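Local coordinates for protein agmatinase (Deinococcus radiodurans, PDB 1WOH) that probably hydrolyses agmatine to putrescine and urea, as a manganese-dependent member of the arginase family, at residues L34-D39 with G84-P89. Residues are numbered along the deposited sequence; the frame is centred on the assembly and turned at random.
Sequences LGVPFD and GDVILP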
# COMPACT_ATOMS: atom_id res chain seq x y z
N LEU A 34 16.42 16.00 -18.85
CA LEU A 34 16.29 14.89 -19.79
C LEU A 34 16.13 13.65 -18.94
O LEU A 34 16.94 13.41 -18.03
CB LEU A 34 17.53 14.76 -20.67
CG LEU A 34 17.50 13.55 -21.62
CD1 LEU A 34 16.47 13.80 -22.71
CD2 LEU A 34 18.86 13.32 -22.24
N GLY A 35 15.11 12.86 -19.23
CA GLY A 35 14.88 11.65 -18.46
C GLY A 35 15.40 10.40 -19.13
O GLY A 35 15.44 10.30 -20.35
N VAL A 36 15.80 9.43 -18.30
CA VAL A 36 16.31 8.15 -18.78
C VAL A 36 15.64 7.06 -17.93
O VAL A 36 16.21 6.58 -16.95
CB VAL A 36 17.84 8.06 -18.59
CG1 VAL A 36 18.37 6.81 -19.27
CG2 VAL A 36 18.52 9.32 -19.16
N PRO A 37 14.41 6.67 -18.32
CA PRO A 37 13.59 5.65 -17.63
C PRO A 37 14.08 4.24 -17.89
O PRO A 37 13.37 3.41 -18.46
CB PRO A 37 12.19 5.92 -18.18
CG PRO A 37 12.47 6.31 -19.60
CD PRO A 37 13.68 7.22 -19.48
N PHE A 38 15.30 3.97 -17.43
CA PHE A 38 15.97 2.69 -17.62
C PHE A 38 16.32 2.09 -16.27
O PHE A 38 17.06 2.70 -15.50
CB PHE A 38 17.25 2.95 -18.43
CG PHE A 38 18.05 1.72 -18.73
CD1 PHE A 38 17.92 1.07 -19.96
CD2 PHE A 38 18.98 1.23 -17.82
CE1 PHE A 38 18.71 -0.03 -20.27
CE2 PHE A 38 19.78 0.12 -18.12
CZ PHE A 38 19.64 -0.51 -19.35
N ASP A 39 15.80 0.90 -15.96
CA ASP A 39 16.11 0.27 -14.69
C ASP A 39 16.41 -1.23 -14.79
O ASP A 39 16.44 -1.92 -13.77
CB ASP A 39 14.99 0.51 -13.65
CG ASP A 39 13.68 -0.20 -13.99
OD1 ASP A 39 13.64 -1.02 -14.93
OD2 ASP A 39 12.67 0.06 -13.29
N GLY A 84 12.16 16.05 -22.41
CA GLY A 84 11.48 14.76 -22.41
C GLY A 84 12.40 13.62 -22.01
O GLY A 84 13.37 13.82 -21.28
N ASP A 85 12.08 12.42 -22.49
CA ASP A 85 12.87 11.23 -22.17
C ASP A 85 13.56 10.64 -23.38
O ASP A 85 13.08 10.77 -24.51
CB ASP A 85 12.00 10.11 -21.59
CG ASP A 85 11.42 10.44 -20.22
OD1 ASP A 85 11.90 11.39 -19.56
OD2 ASP A 85 10.50 9.71 -19.80
N VAL A 86 14.68 9.97 -23.13
CA VAL A 86 15.40 9.29 -24.19
C VAL A 86 14.44 8.16 -24.61
O VAL A 86 13.79 7.54 -23.75
CB VAL A 86 16.72 8.67 -23.66
CG1 VAL A 86 17.46 7.93 -24.77
CG2 VAL A 86 17.60 9.77 -23.07
N ILE A 87 14.32 7.91 -25.91
CA ILE A 87 13.45 6.84 -26.39
C ILE A 87 14.25 5.55 -26.28
O ILE A 87 15.16 5.30 -27.06
CB ILE A 87 13.02 7.05 -27.84
CG1 ILE A 87 12.18 8.32 -27.95
CG2 ILE A 87 12.20 5.85 -28.32
CD1 ILE A 87 11.75 8.67 -29.35
N LEU A 88 13.90 4.74 -25.29
CA LEU A 88 14.60 3.50 -25.04
C LEU A 88 13.95 2.29 -25.66
O LEU A 88 12.73 2.21 -25.77
CB LEU A 88 14.70 3.28 -23.53
CG LEU A 88 15.37 4.40 -22.74
CD1 LEU A 88 15.13 4.18 -21.25
CD2 LEU A 88 16.86 4.41 -23.06
N PRO A 89 14.78 1.32 -26.09
CA PRO A 89 14.24 0.10 -26.69
C PRO A 89 13.99 -0.83 -25.50
O PRO A 89 14.24 -0.44 -24.36
CB PRO A 89 15.40 -0.40 -27.52
CG PRO A 89 16.58 -0.07 -26.64
CD PRO A 89 16.25 1.35 -26.18
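The F38 ring meets L88 at its edge: CD1 of L88 lies near the ring plane and comes 3.7 Å from CB of F38. The same methyl lies over one face of the P37 pyrrolidine and 3.4 Å from the P37 carbonyl O; from the opposite side the D85 carboxylate comes up to the ring's CG-CD edge, OD2 3.9 Å from P37 CG. With CG anti to its own carbonyl carbon (chi1 -57°), L88 sends this branch toward the carbonyl and ring of P37, the centre of an inverse gamma turn. D85 OD1 lies only 3.2 Å from CA of G35, where a beta-carbon would collide with it. This OD1 forms a salt bridge with R56, and OD2 accepts the backbone N-H of G11 from a neighbouring subunit; an alanine here would probably leave R56 without its mate and remove a bond across the subunit interface. Between the backbones, G35 N donates to G84 O at 2.9 Å, nearly straight at 171°, and G35 O accepts from V86 N, a regular parallel pairing of G35 with D85. CD2 of L34 meets CG2 of V86 aslant, 3.9 Å away, whereas the V36 and V86 side chains run alongside in the same direction and touch through their CG2 methyls. Beyond this pairing the chains separate, and side chains replace backbone bonds. The contact joins the C-terminal ends of strands 31-36 and 80-85 in the parallel sheet of the arginase-type alpha/beta fold. Helix 93-108 packs on L34, V36 and V86, and strand 114-118 pairs with 31-36 on its other side, leading towards D120 and S122, which touch F38 and flank in sequence the manganese ligand H121, its side chain about 9 Å from that of F38; no metal is bound to this chain.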